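Local structure of GTPase-activating protein skywalker (Drosophila melanogaster, 5HJQ) at residues A[289-292]-A[293-296]; A[297-300]-A[301-305]. The protein acts as a GTPase-activating protein for Rab35, controlling synaptic vesicle protein turnover through endosomal trafficking, and binds phosphoinositides through its TBC domain. All coordinates share one frame; numbering follows the deposited sequence.

Contact 1: residues A[289-292]-A[293-296]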
ATOM      1  N   ARG A 289      -4.305   9.033   1.630  1.00 52.90           N
ATOM      2  CA  ARG A 289      -3.766   9.485   2.907  1.00 50.41           C
ATOM      3  C   ARG A 289      -2.785   8.462   3.479  1.00 59.10           C
ATOM      4  O   ARG A 289      -1.767   8.830   4.066  1.00 59.24           O
ATOM      5  CB  ARG A 289      -4.894   9.748   3.904  1.00 54.64           C
ATOM      6  CG  ARG A 289      -5.772  10.933   3.551  1.00 53.62           C
ATOM      7  CD  ARG A 289      -5.015  12.244   3.697  1.00 52.10           C
ATOM      8  NE  ARG A 289      -4.613  12.510   5.075  1.00 55.47           N
ATOM      9  CZ  ARG A 289      -3.357  12.462   5.508  1.00 52.31           C
ATOM     10  NH1 ARG A 289      -2.377  12.161   4.669  1.00 55.60           N
ATOM     11  NH2 ARG A 289      -3.078  12.721   6.778  1.00 52.42           N
ATOM     12  N   ILE A 290      -3.093   7.179   3.299  1.00 52.15           N
ATOM     13  CA  ILE A 290      -2.203   6.110   3.741  1.00 55.54           C
ATOM     14  C   ILE A 290      -0.880   6.156   2.979  1.00 51.41           C
ATOM     15  O   ILE A 290       0.192   6.021   3.568  1.00 53.57           O
ATOM     16  CB  ILE A 290      -2.850   4.719   3.562  1.00 57.25           C
ATOM     17  CG1 ILE A 290      -4.034   4.552   4.514  1.00 53.85           C
ATOM     18  CG2 ILE A 290      -1.837   3.614   3.810  1.00 53.90           C
ATOM     19  CD1 ILE A 290      -4.743   3.223   4.376  1.00 53.96           C
ATOM     20  N   MET A 291      -0.961   6.350   1.667  1.00 52.96           N
ATOM     21  CA  MET A 291       0.240   6.461   0.842  1.00 56.48           C
ATOM     22  C   MET A 291       1.127   7.629   1.262  1.00 55.38           C
ATOM     23  O   MET A 291       2.355   7.523   1.208  1.00 55.75           O
ATOM     24  CB  MET A 291      -0.137   6.598  -0.633  1.00 51.96           C
ATOM     25  CG  MET A 291      -0.632   5.299  -1.268  1.00 59.91           C
ATOM     26  SD  MET A 291       0.502   3.906  -1.053  1.00 58.30           S
ATOM     27  CE  MET A 291      -0.428   2.899   0.096  1.00 57.63           C
ATOM     28  N   ASP A 292       0.504   8.731   1.680  1.00 50.00           N
ATOM     29  CA  ASP A 292       1.234   9.902   2.171  1.00 54.15           C
ATOM     30  C   ASP A 292       2.245   9.538   3.252  1.00 54.60           C
ATOM     31  O   ASP A 292       3.412   9.926   3.182  1.00 52.32           O
ATOM     32  CB  ASP A 292       0.268  10.957   2.723  1.00 56.18           C
ATOM     33  CG  ASP A 292      -0.505  11.674   1.633  1.00 55.67           C
ATOM     34  OD1 ASP A 292      -0.032  11.694   0.475  1.00 56.13           O
ATOM     35  OD2 ASP A 292      -1.586  12.223   1.939  1.00 55.67           O
ATOM     36  N   CYS A 293       1.788   8.794   4.253  1.00 59.81           N
ATOM     37  CA  CYS A 293       2.649   8.392   5.357  1.00 55.59           C
ATOM     38  C   CYS A 293       3.543   7.220   4.970  1.00 52.50           C
ATOM     39  O   CYS A 293       4.709   7.157   5.365  1.00 54.94           O
ATOM     40  CB  CYS A 293       1.804   8.033   6.580  1.00 54.90           C
ATOM     41  SG  CYS A 293       0.736   9.383   7.150  1.00 59.79           S
ATOM     42  N   TYR A 294       2.986   6.303   4.182  1.00 55.98           N
ATOM     43  CA  TYR A 294       3.692   5.103   3.740  1.00 53.86           C
ATOM     44  C   TYR A 294       4.972   5.421   2.972  1.00 58.24           C
ATOM     45  O   TYR A 294       6.008   4.793   3.201  1.00 56.25           O
ATOM     46  CB  TYR A 294       2.759   4.247   2.878  1.00 55.30           C
ATOM     47  CG  TYR A 294       3.432   3.142   2.088  1.00 55.17           C
ATOM     48  CD1 TYR A 294       3.816   1.956   2.703  1.00 49.60           C
ATOM     49  CD2 TYR A 294       3.662   3.279   0.723  1.00 51.27           C
ATOM     50  CE1 TYR A 294       4.420   0.945   1.987  1.00 47.82           C
ATOM     51  CE2 TYR A 294       4.270   2.269  -0.003  1.00 52.47           C
ATOM     52  CZ  TYR A 294       4.640   1.098   0.640  1.00 55.77           C
ATOM     53  OH  TYR A 294       5.245   0.076  -0.054  1.00 52.31           O
ATOM     54  N   PHE A 295       4.902   6.403   2.076  1.00 53.06           N
ATOM     55  CA  PHE A 295       6.057   6.789   1.264  1.00 55.26           C
ATOM     56  C   PHE A 295       7.157   7.436   2.103  1.00 58.53           C
ATOM     57  O   PHE A 295       8.256   7.692   1.609  1.00 59.12           O
ATOM     58  CB  PHE A 295       5.640   7.750   0.142  1.00 55.04           C
ATOM     59  CG  PHE A 295       4.817   7.106  -0.936  1.00 54.30           C
ATOM     60  CD1 PHE A 295       5.053   5.797  -1.314  1.00 52.05           C
ATOM     61  CD2 PHE A 295       3.801   7.808  -1.566  1.00 52.87           C
ATOM     62  CE1 PHE A 295       4.299   5.198  -2.304  1.00 48.54           C
ATOM     63  CE2 PHE A 295       3.039   7.211  -2.557  1.00 54.33           C
ATOM     64  CZ  PHE A 295       3.287   5.903  -2.922  1.00 52.93           C
ATOM     65  N   HIS A 296       6.855   7.701   3.370  1.00 57.83           N
ATOM     66  CA  HIS A 296       7.814   8.322   4.277  1.00 59.63           C
ATOM     67  C   HIS A 296       8.312   7.330   5.326  1.00 60.58           C
ATOM     68  O   HIS A 296       9.510   7.253   5.602  1.00 63.48           O
ATOM     69  CB  HIS A 296       7.182   9.536   4.959  1.00 60.60           C
ATOM     70  CG  HIS A 296       8.137  10.326   5.804  1.00 64.62           C
ATOM     71  ND1 HIS A 296       9.315  10.840   5.310  1.00 58.75           N
ATOM     72  CD2 HIS A 296       8.079  10.694   7.104  1.00 63.03           C
ATOM     73  CE1 HIS A 296       9.950  11.484   6.274  1.00 63.40           C
ATOM     74  NE2 HIS A 296       9.219  11.411   7.373  1.00 63.62           N
TER
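A pair of Met-aromatic contacts marks this buried turn of helix 284-297 in the TBC domain, where Met291 meets both Tyr294 and Phe295. Met291 SD lies 3.7 Å from Tyr294 CD2 and 3.9 Å from Phe295 CZ. It approaches both rings obliquely. The first two torsions of the methionine (chi1 -74°, chi2 -53°) carry the sulfur in beside both rings. Met291 and Tyr294 run side by side. The phenylalanine ring instead slants across the start of the methionine, with Phe295 CE2 3.8 Å from Met291 CB. The backbone is helical: Tyr294 N donates to Ile290 O at 2.9 Å, and Phe295 N to Met291 O at 2.9 Å. The contact also holds an ion pair. Arg289 NH1 forms a salt bridge to Asp292 OD2 at 2.8 Å, using the anti lone pair of that oxygen. Arg113 provides a second salt bridge to the same oxygen, and Trp117 NE1 donates to Asp292 OD1. Trp117 also meets the Phe295 ring edge-to-face. With an alanine at Phe295, the sulfur would probably keep Tyr294 alone of these two rings, and the edge-to-face contact with Trp117 would be lost. Tyr294 OH is bonded to Phe228 O. The buried aspartate thus has partners on both oxygens, and its negative charge is probably balanced by the two arginines.

Contact 2: residues A[297-300]-A[301-305]. With I3P (D-myo-inositol-1,4,5-triphosphate), chain B.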
ATOM      1  N   GLU A 297       7.385   6.571   5.903  1.00 55.46           N
ATOM      2  CA  GLU A 297       7.703   5.662   6.999  1.00 58.98           C
ATOM      3  C   GLU A 297       8.011   4.251   6.518  1.00 57.38           C
ATOM      4  O   GLU A 297       8.943   3.612   7.004  1.00 60.15           O
ATOM      5  CB  GLU A 297       6.549   5.619   8.002  1.00 56.72           C
ATOM      6  CG  GLU A 297       6.095   6.985   8.485  1.00 55.84           C
ATOM      7  CD  GLU A 297       5.095   6.893   9.619  1.00 58.61           C
ATOM      8  OE1 GLU A 297       5.358   6.138  10.583  1.00 59.73           O
ATOM      9  OE2 GLU A 297       4.049   7.575   9.547  1.00 55.84           O
ATOM     10  N   GLY A 298       7.221   3.760   5.571  1.00 57.05           N
ATOM     11  CA  GLY A 298       7.420   2.419   5.054  1.00 55.67           C
ATOM     12  C   GLY A 298       6.248   1.501   5.332  1.00 57.09           C
ATOM     13  O   GLY A 298       5.143   1.963   5.605  1.00 57.50           O
ATOM     14  N   ILE A 299       6.503   0.196   5.291  1.00 55.77           N
ATOM     15  CA  ILE A 299       5.446  -0.813   5.323  1.00 50.35           C
ATOM     16  C   ILE A 299       4.766  -0.938   6.691  1.00 56.83           C
ATOM     17  O   ILE A 299       3.692  -1.530   6.808  1.00 60.29           O
ATOM     18  CB  ILE A 299       6.003  -2.200   4.912  1.00 59.53           C
ATOM     19  CG1 ILE A 299       4.870  -3.168   4.548  1.00 52.70           C
ATOM     20  CG2 ILE A 299       6.894  -2.769   6.007  1.00 57.84           C
ATOM     21  CD1 ILE A 299       5.344  -4.564   4.207  1.00 53.70           C
ATOM     22  N   LYS A 300       5.389  -0.386   7.725  1.00 51.88           N
ATOM     23  CA  LYS A 300       4.826  -0.463   9.069  1.00 53.08           C
ATOM     24  C   LYS A 300       3.485   0.254   9.151  1.00 57.86           C
ATOM     25  O   LYS A 300       2.585  -0.177   9.878  1.00 57.22           O
ATOM     26  CB  LYS A 300       5.793   0.116  10.097  1.00 59.44           C
ATOM     27  CG  LYS A 300       5.333  -0.081  11.532  1.00 58.95           C
ATOM     28  CD  LYS A 300       6.428   0.264  12.518  1.00 63.73           C
ATOM     29  CE  LYS A 300       5.847   0.826  13.799  1.00 68.41           C
ATOM     30  NZ  LYS A 300       6.901   1.185  14.788  1.00 78.53           N
ATOM     31  N   VAL A 301       3.362   1.343   8.394  1.00 48.60           N
ATOM     32  CA  VAL A 301       2.108   2.074   8.277  1.00 45.79           C
ATOM     33  C   VAL A 301       1.003   1.130   7.825  1.00 43.43           C
ATOM     34  O   VAL A 301      -0.117   1.182   8.330  1.00 47.93           O
ATOM     35  CB  VAL A 301       2.230   3.261   7.282  1.00 52.76           C
ATOM     36  CG1 VAL A 301       0.856   3.812   6.919  1.00 41.90           C
ATOM     37  CG2 VAL A 301       3.111   4.356   7.864  1.00 48.82           C
ATOM     38  N   LEU A 302       1.333   0.262   6.876  1.00 48.86           N
ATOM     39  CA  LEU A 302       0.383  -0.721   6.374  1.00 50.67           C
ATOM     40  C   LEU A 302       0.040  -1.752   7.446  1.00 49.97           C
ATOM     41  O   LEU A 302      -1.101  -2.204   7.524  1.00 51.22           O
ATOM     42  CB  LEU A 302       0.937  -1.417   5.129  1.00 45.73           C
ATOM     43  CG  LEU A 302       1.233  -0.484   3.951  1.00 55.81           C
ATOM     44  CD1 LEU A 302       1.559  -1.275   2.689  1.00 51.80           C
ATOM     45  CD2 LEU A 302       0.073   0.471   3.702  1.00 45.86           C
ATOM     46  N   TYR A 303       1.029  -2.124   8.258  1.00 51.10           N
ATOM     47  CA  TYR A 303       0.801  -3.036   9.380  1.00 54.18           C
ATOM     48  C   TYR A 303      -0.246  -2.447  10.312  1.00 55.31           C
ATOM     49  O   TYR A 303      -1.196  -3.124  10.701  1.00 55.39           O
ATOM     50  CB  TYR A 303       2.086  -3.303  10.176  1.00 52.41           C
ATOM     51  CG  TYR A 303       3.168  -4.095   9.470  1.00 53.29           C
ATOM     52  CD1 TYR A 303       2.993  -4.571   8.179  1.00 52.77           C
ATOM     53  CD2 TYR A 303       4.370  -4.376  10.113  1.00 56.66           C
ATOM     54  CE1 TYR A 303       3.988  -5.297   7.543  1.00 53.76           C
ATOM     55  CE2 TYR A 303       5.368  -5.102   9.488  1.00 61.53           C
ATOM     56  CZ  TYR A 303       5.173  -5.561   8.205  1.00 59.43           C
ATOM     57  OH  TYR A 303       6.170  -6.286   7.592  1.00 59.34           O
ATOM     58  N   ARG A 304      -0.058  -1.175  10.658  1.00 56.65           N
ATOM     59  CA  ARG A 304      -0.948  -0.468  11.571  1.00 51.47           C
ATOM     60  C   ARG A 304      -2.391  -0.463  11.080  1.00 51.15           C
ATOM     61  O   ARG A 304      -3.309  -0.776  11.833  1.00 57.19           O
ATOM     62  CB  ARG A 304      -0.475   0.973  11.770  1.00 52.50           C
ATOM     63  CG  ARG A 304       0.907   1.130  12.377  1.00 54.78           C
ATOM     64  CD  ARG A 304       1.322   2.603  12.392  1.00 55.89           C
ATOM     65  NE  ARG A 304       2.514   2.835  13.199  1.00 51.81           N
ATOM     66  CZ  ARG A 304       2.504   2.947  14.523  1.00 59.73           C
ATOM     67  NH1 ARG A 304       1.361   2.848  15.189  1.00 56.17           N
ATOM     68  NH2 ARG A 304       3.636   3.154  15.179  1.00 62.81           N
ATOM     69  N   VAL A 305      -2.581  -0.099   9.816  1.00 51.19           N
ATOM     70  CA  VAL A 305      -3.913   0.013   9.230  1.00 50.92           C
ATOM     71  C   VAL A 305      -4.607  -1.348   9.201  1.00 51.41           C
ATOM     72  O   VAL A 305      -5.828  -1.443   9.338  1.00 55.16           O
ATOM     73  CB  VAL A 305      -3.838   0.608   7.804  1.00 48.51           C
ATOM     74  CG1 VAL A 305      -5.221   0.708   7.183  1.00 50.82           C
ATOM     75  CG2 VAL A 305      -3.177   1.978   7.843  1.00 51.95           C
TER
HETATM   76  C1  I3P B 401       7.114   3.399  19.018  1.00 90.03           C
HETATM   77  C2  I3P B 401       8.460   3.687  19.660  1.00 89.25           C
HETATM   78  C3  I3P B 401       9.630   3.429  18.709  1.00 91.91           C
HETATM   79  C4  I3P B 401       9.378   3.624  17.213  1.00 92.84           C
HETATM   80  C5  I3P B 401       7.966   3.940  16.730  1.00 85.90           C
HETATM   81  C6  I3P B 401       6.960   4.299  17.832  1.00 83.11           C
HETATM   82  O1  I3P B 401       6.014   3.652  19.911  1.00 88.84           O
HETATM   83  O2  I3P B 401       8.493   5.029  20.047  1.00 93.79           O
HETATM   84  O3  I3P B 401      10.710   4.280  19.085  1.00 95.72           O
HETATM   85  O4  I3P B 401       9.809   2.418  16.552  1.00 95.84           O
HETATM   86  O5  I3P B 401       8.038   5.011  15.821  1.00 79.25           O
HETATM   87  O6  I3P B 401       5.632   4.170  17.336  1.00 87.35           O
HETATM   88  P1  I3P B 401       6.151   3.452  21.500  1.00 97.05           P
HETATM   89  O11 I3P B 401       6.994   4.536  22.073  1.00 95.27           O
HETATM   90  O12 I3P B 401       4.773   3.534  22.118  1.00 93.09           O
HETATM   91  O13 I3P B 401       6.759   2.074  21.821  1.00 83.90           O
HETATM   92  P4  I3P B 401      11.111   2.498  15.614  1.00107.50           P
HETATM   93  O41 I3P B 401      11.723   3.874  15.726  1.00101.95           O
HETATM   94  O42 I3P B 401      10.699   2.233  14.165  1.00 92.77           O
HETATM   95  O43 I3P B 401      12.137   1.431  16.062  1.00 98.60           O
HETATM   96  P5  I3P B 401       6.926   5.168  14.717  1.00 74.01           P
HETATM   97  O51 I3P B 401       7.388   6.124  13.680  1.00 79.97           O
HETATM   98  O52 I3P B 401       6.663   3.831  14.071  1.00 72.02           O
HETATM   99  O53 I3P B 401       5.651   5.686  15.329  1.00 69.42           O
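Glu297 and Val301 meet across the junction between helix 284-297 and helix 300-317, at the inositol-phosphate pocket of the TBC domain. Ile299 with Tyr303 and Lys300 with Arg304 meet at the first turn of helix 300-317. Gly298, with positive phi (117°), ends the first helix. Backbone bonds start the second. Gly298 O accepts a weak bond from Val301 N, followed by Tyr303 N to Ile299 O at 3.1 Å and Arg304 N to Lys300 O at 2.9 Å. Apolar contacts follow the same turn. Ile299 CD1 touches Tyr303 CE1 at 3.7 Å, and Ile299 C lies over one face of that ring. Val301 CG2 packs against Glu297 CB at 3.7 Å, the side chains crossing at about a right angle. The third group is ionic. Glu297 OE1 makes a salt bridge with Arg102, another pocket residue. With CG anti to the backbone N (chi1 -173°) and a bend at chi3, Lys300 runs out toward the 5-phosphate. Its NZ lies 2.8 Å from I3P O52, although the position of this nitrogen is less certain. Arg304 NH2 donates to the same I3P O52 at 3.3 Å, so both cations appear to serve one phosphate. The two side chains cross at a slant, Lys300 CE 3.5 Å from Arg304 NH2. Arg304 NH1 is tied to the carbonyls of Ala354 and Ile357. I3P O6 lies at the guanidinium edge, in its plane and 3.1 Å from Arg304 NH2.

Both contacts are local, and they follow each other along the chain. Contact 1 lies within helix 284-297. Contact 2 spans the end of that helix and the start of helix 300-317. All touching residues of contact 1 are buried, and its chemistry is sulfur-aromatic with one ion-paired aspartate. Contact 2 is partly exposed at Glu297, Ile299 and Lys300, and its cationic side faces the bound inositol phosphate. Its inner side joins the same core: Ile290 CG2 meets Leu302 CD2 at 3.7 Å, and Tyr294 CE1 meets Leu302 CD1 at 3.7 Å. The charge of Asp292 in contact 1 is paired within the protein, whereas Arg304 of contact 2 bonds to the ligand, in a pocket that also includes Lys300.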